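Local coordinates for protein PppA (Pseudomonas aeruginosa, PDB 6JKV) that regulates type VI secretion and binds manganese ions, probably acting as a metal-dependent serine/threonine protein phosphatase of the PP2C family, at residues Tyr144-Gly148 with Gly149-Ala153; Lys218-Asp222 with Ser223-Asp227. All blocks are in the same frame, centred on the assembly; numbering follows the deposited sequence.

Interaction 1. Residues Tyr144-Gly148 with Gly149-Ala153; sequences YRLRG and GVLEA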
loop_
_atom_site.group_PDB
_atom_site.type_symbol
_atom_site.label_atom_id
_atom_site.label_comp_id
_atom_site.label_asym_id
_atom_site.label_seq_id
_atom_site.Cartn_x
_atom_site.Cartn_y
_atom_site.Cartn_z
ATOM N N TYR A 144 8.348 1.539 -1.124
ATOM C CA TYR A 144 9.776 1.704 -1.464
ATOM C C TYR A 144 10.050 3.162 -1.829
ATOM O O TYR A 144 9.149 3.852 -2.324
ATOM C CB TYR A 144 10.166 0.837 -2.656
ATOM C CG TYR A 144 10.112 -0.653 -2.448
ATOM C CD1 TYR A 144 8.926 -1.351 -2.620
ATOM C CD2 TYR A 144 11.253 -1.372 -2.145
ATOM C CE1 TYR A 144 8.879 -2.727 -2.468
ATOM C CE2 TYR A 144 11.222 -2.745 -1.993
ATOM C CZ TYR A 144 10.031 -3.424 -2.158
ATOM O OH TYR A 144 9.988 -4.785 -2.031
ATOM N N ARG A 145 11.283 3.599 -1.607
ATOM C CA ARG A 145 11.760 4.907 -2.109
ATOM C C ARG A 145 12.912 4.674 -3.082
ATOM O O ARG A 145 13.841 3.944 -2.733
ATOM C CB ARG A 145 12.191 5.812 -0.959
ATOM C CG ARG A 145 12.962 7.040 -1.428
ATOM C CD ARG A 145 13.281 8.009 -0.321
ATOM N NE ARG A 145 14.171 7.412 0.655
ATOM C CZ ARG A 145 14.507 7.973 1.809
ATOM N NH1 ARG A 145 14.016 9.157 2.137
ATOM N NH2 ARG A 145 15.301 7.326 2.641
ATOM N N LEU A 146 12.827 5.276 -4.267
ATOM C CA LEU A 146 13.954 5.358 -5.216
ATOM C C LEU A 146 14.577 6.746 -5.097
ATOM O O LEU A 146 13.878 7.747 -5.352
ATOM C CB LEU A 146 13.460 5.099 -6.639
ATOM C CG LEU A 146 14.554 5.045 -7.699
ATOM C CD1 LEU A 146 15.282 3.715 -7.630
ATOM C CD2 LEU A 146 13.978 5.262 -9.084
ATOM N N ARG A 147 15.849 6.793 -4.719
ATOM C CA ARG A 147 16.627 8.042 -4.613
ATOM C C ARG A 147 18.015 7.806 -5.208
ATOM O O ARG A 147 18.668 6.829 -4.825
ATOM C CB ARG A 147 16.714 8.479 -3.151
ATOM C CG ARG A 147 17.616 9.681 -2.918
ATOM C CD ARG A 147 17.608 10.058 -1.449
ATOM N NE ARG A 147 16.411 10.793 -1.067
ATOM C CZ ARG A 147 16.135 11.212 0.169
ATOM N NH1 ARG A 147 16.964 10.953 1.163
ATOM N NH2 ARG A 147 15.029 11.890 0.411
ATOM N N GLY A 148 18.433 8.683 -6.121
ATOM C CA GLY A 148 19.730 8.575 -6.815
ATOM C C GLY A 148 19.908 7.231 -7.500
ATOM O O GLY A 148 21.029 6.707 -7.485
ATOM N N GLY A 149 18.840 6.673 -8.073
ATOM C CA GLY A 149 18.885 5.364 -8.747
ATOM C C GLY A 149 19.043 4.195 -7.784
ATOM O O GLY A 149 19.289 3.077 -8.262
ATOM N N VAL A 150 18.891 4.424 -6.475
ATOM C CA VAL A 150 19.011 3.358 -5.438
ATOM C C VAL A 150 17.641 3.135 -4.802
ATOM O O VAL A 150 17.035 4.116 -4.326
ATOM C CB VAL A 150 20.061 3.707 -4.370
ATOM C CG1 VAL A 150 20.148 2.610 -3.323
ATOM C CG2 VAL A 150 21.428 3.977 -4.992
ATOM N N LEU A 151 17.181 1.884 -4.793
ATOM C CA LEU A 151 15.881 1.506 -4.189
ATOM C C LEU A 151 16.071 1.120 -2.722
ATOM O O LEU A 151 17.046 0.445 -2.392
ATOM C CB LEU A 151 15.261 0.346 -4.966
ATOM C CG LEU A 151 13.828 0.016 -4.569
ATOM C CD1 LEU A 151 12.891 1.118 -5.026
ATOM C CD2 LEU A 151 13.408 -1.324 -5.151
ATOM N N GLU A 152 15.122 1.506 -1.883
ATOM C CA GLU A 152 15.202 1.264 -0.427
ATOM C C GLU A 152 13.808 0.970 0.099
ATOM O O GLU A 152 12.892 1.759 -0.177
ATOM C CB GLU A 152 15.811 2.484 0.257
ATOM C CG GLU A 152 15.681 2.463 1.760
ATOM C CD GLU A 152 16.237 3.708 2.431
ATOM O OE1 GLU A 152 16.647 4.656 1.699
ATOM O OE2 GLU A 152 16.233 3.745 3.681
ATOM N N ALA A 153 13.668 -0.147 0.807
ATOM C CA ALA A 153 12.409 -0.575 1.440
ATOM C C ALA A 153 12.166 0.326 2.646
ATOM O O ALA A 153 13.039 0.395 3.516
ATOM C CB ALA A 153 12.480 -2.036 1.831
#
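Arg145 pairs with Glu152 and Arg147 with Val150 as the hydrogen-bonded pairs of a tight antiparallel hairpin, whose short strands 144-147 and 150-153 run at 157° to one another with axes 4.7 Å apart. The pair nearest the turn closes it: Arg147 N gives to Val150 O, and in the second bond Val150 N returns to Arg147 O at 2.9 Å. Gly148 and Gly149 fill the two corners with positive phi, which glycine adopts without strain. At the next hydrogen-bonded pair, beyond Leu146 and Leu151, Arg145 N reaches Glu152 O at 2.8 Å, almost straight.

Leu146, Leu151, Tyr144 and Ala153 share one face of the ribbon. Leu151 leans across Tyr144 at a slant, its CD1 lying 3.6 Å from Tyr144 CB and its CD2 3.7 Å from ring atom CD2; farther along the ring, Tyr144 CE2 meets the methyl of Ala153. The tyrosine hydroxyl goes on to bond Arg142. Leu146 and Leu151 also press on Leu229 of helix 222-229, so branched apolar side chains suit the part of this face that the helix covers.

The other face carries the charges. Arg145 and Glu152 run alongside each other in the same direction. Arg145 starts out extended and bends at chi3 (64°), which swings its guanidinium over to the glutamate; NH2 then meets Glu152 OE1 at 3.1 Å in a salt bridge. The oxygen sits in the guanidinium plane, yet the nitrogen approaches it from above the carboxylate plane, the two groups being turned 57° apart. Arg147 instead forms a salt bridge with Asp207, and its NH1 lies above one face of the Arg145 guanidinium, displaced toward the rim. With Gly148 and Gly149 as its corner residues, this is a two-residue β-hairpin closed by a type I′ turn, whose second strand is outermost in a five-stranded antiparallel sheet of the PP2C fold.

Interaction 2. Residues Lys218-Asp222 with Ser223-Asp227; sequences KTADD and SELRD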
loop_
_atom_site.group_PDB
_atom_site.type_symbol
_atom_site.label_atom_id
_atom_site.label_comp_id
_atom_site.label_asym_id
_atom_site.label_seq_id
_atom_site.Cartn_x
_atom_site.Cartn_y
_atom_site.Cartn_z
ATOM N N LYS A 218 6.091 -10.317 -5.414
ATOM C CA LYS A 218 6.067 -11.793 -5.539
ATOM C C LYS A 218 6.531 -12.211 -6.937
ATOM O O LYS A 218 7.000 -13.352 -7.077
ATOM C CB LYS A 218 4.661 -12.320 -5.261
ATOM C CG LYS A 218 4.625 -13.581 -4.418
ATOM C CD LYS A 218 3.321 -14.326 -4.560
ATOM C CE LYS A 218 2.129 -13.523 -4.078
ATOM N NZ LYS A 218 2.235 -13.226 -2.635
ATOM N N THR A 219 6.430 -11.326 -7.928
ATOM C CA THR A 219 6.740 -11.640 -9.346
ATOM C C THR A 219 7.949 -10.854 -9.874
ATOM O O THR A 219 8.373 -11.121 -11.016
ATOM C CB THR A 219 5.527 -11.367 -10.236
ATOM O OG1 THR A 219 5.009 -10.065 -9.955
ATOM C CG2 THR A 219 4.430 -12.388 -10.039
ATOM N N ALA A 220 8.492 -9.914 -9.103
ATOM C CA ALA A 220 9.713 -9.163 -9.473
ATOM C C ALA A 220 10.509 -8.842 -8.210
ATOM O O ALA A 220 9.922 -8.351 -7.227
ATOM C CB ALA A 220 9.351 -7.906 -10.219
ATOM N N ASP A 221 11.807 -9.120 -8.233
ATOM C CA ASP A 221 12.683 -8.857 -7.067
ATOM C C ASP A 221 13.027 -7.368 -7.066
ATOM O O ASP A 221 12.722 -6.679 -8.056
ATOM C CB ASP A 221 13.905 -9.786 -7.058
ATOM C CG ASP A 221 14.878 -9.539 -8.197
ATOM O OD1 ASP A 221 15.347 -8.398 -8.311
ATOM O OD2 ASP A 221 15.156 -10.482 -8.966
ATOM N N ASP A 222 13.659 -6.912 -5.989
ATOM C CA ASP A 222 13.893 -5.475 -5.712
ATOM C C ASP A 222 14.792 -4.828 -6.771
ATOM O O ASP A 222 14.615 -3.621 -7.011
ATOM C CB ASP A 222 14.477 -5.285 -4.318
ATOM C CG ASP A 222 13.418 -5.395 -3.238
ATOM O OD1 ASP A 222 12.231 -5.633 -3.588
ATOM O OD2 ASP A 222 13.780 -5.225 -2.054
ATOM N N SER A 223 15.724 -5.574 -7.371
ATOM C CA SER A 223 16.639 -5.023 -8.401
ATOM C C SER A 223 15.851 -4.730 -9.681
ATOM O O SER A 223 16.131 -3.706 -10.339
ATOM C CB SER A 223 17.825 -5.921 -8.654
ATOM O OG SER A 223 17.422 -7.190 -9.136
ATOM N N GLU A 224 14.887 -5.584 -10.016
ATOM C CA GLU A 224 14.005 -5.358 -11.188
ATOM C C GLU A 224 13.046 -4.208 -10.885
ATOM O O GLU A 224 12.796 -3.408 -11.785
ATOM C CB GLU A 224 13.271 -6.644 -11.562
ATOM C CG GLU A 224 14.213 -7.729 -12.054
ATOM C CD GLU A 224 13.599 -9.110 -12.081
ATOM O OE1 GLU A 224 12.696 -9.362 -11.275
ATOM O OE2 GLU A 224 14.009 -9.923 -12.934
ATOM N N LEU A 225 12.544 -4.103 -9.653
ATOM C CA LEU A 225 11.697 -2.948 -9.262
ATOM C C LEU A 225 12.502 -1.660 -9.455
ATOM O O LEU A 225 11.963 -0.708 -10.044
ATOM C CB LEU A 225 11.223 -3.091 -7.812
ATOM C CG LEU A 225 10.296 -4.268 -7.504
ATOM C CD1 LEU A 225 9.891 -4.231 -6.040
ATOM C CD2 LEU A 225 9.066 -4.278 -8.398
ATOM N N ARG A 226 13.753 -1.636 -8.997
ATOM C CA ARG A 226 14.649 -0.467 -9.156
ATOM C C ARG A 226 14.817 -0.136 -10.647
ATOM O O ARG A 226 14.793 1.062 -10.998
ATOM C CB ARG A 226 16.008 -0.757 -8.513
ATOM C CG ARG A 226 16.964 0.427 -8.528
ATOM C CD ARG A 226 18.311 0.035 -9.100
ATOM N NE ARG A 226 18.270 -0.030 -10.555
ATOM C CZ ARG A 226 18.536 0.986 -11.369
ATOM N NH1 ARG A 226 18.888 2.162 -10.871
ATOM N NH2 ARG A 226 18.463 0.829 -12.681
ATOM N N ASP A 227 14.986 -1.149 -11.500
ATOM C CA ASP A 227 15.159 -0.949 -12.959
ATOM C C ASP A 227 13.925 -0.271 -13.553
ATOM O O ASP A 227 14.080 0.730 -14.287
ATOM C CB ASP A 227 15.439 -2.268 -13.673
ATOM C CG ASP A 227 16.830 -2.786 -13.389
ATOM O OD1 ASP A 227 17.658 -1.994 -12.913
ATOM O OD2 ASP A 227 17.058 -3.978 -13.630
HETATM O O HOH W 1 13.316 -11.829 -10.086
#
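The carboxylates of Asp221 and Glu224 lie stacked, their planes only 7° apart although the two side chains cross at about a right angle. Each bonds to the other's backbone amide. Glu224, extended beyond CG, brings OE1 to Asp221 N at 3.2 Å, and Asp221 OD1 accepts a weak bond from Glu224 N at 3.3 Å. This reciprocal pair is a capping box at the start of helix 222-229, with Asp221 as N-cap.

Asp221 has its CG between the backbone N and the carbonyl carbon (chi1 67°), a rotation that turns OD1 toward the first turn of the helix. There OD1 also takes a weak bond from Ser223 N and a short one from the hydroxyl of Ser223, OG to OD1 2.5 Å, which arrives on the syn side. A short side chain suits both places: aspartate can turn over the early amides, and serine can add its hydroxyl to the same oxygen. Beneath the cap the helix proper begins with Leu225 N bonding Asp221 O at 3.0 Å, while Leu225 CD2 meets the methyl of Ala220 at 4.1 Å on the buried side, near helix 234-247.

Stacking puts like charges close, Asp221 OD2 and Glu224 OE1 being 3.6 Å apart. One water donates to both oxygens, and Glu224 OE2 forms a salt bridge with Arg248. These partners, together with the positive end of the helix dipole, would be expected to offset the repulsion and favour both acids in their ionised form.

Interaction 1 comes first along the chain and interaction 2 some 65 residues later, yet their centres lie about 12 Å apart. Helix 222-229 rests on the hairpin of strands 142-147 and 150-153, the latter at the edge of one five-stranded sheet. Direct contacts join them: Arg226 NH1 probably bonds Gly149 O in the turn at 2.8 Å, and Leu151 CB packs against Arg226 CB at 3.8 Å. The 218-222 loop follows helix 214-217, which starts with the manganese ligand Asp214; Lys218 forms a salt bridge to that aspartate. Interaction 2 thus connects the metal-site region with the helix that lies over the hairpin.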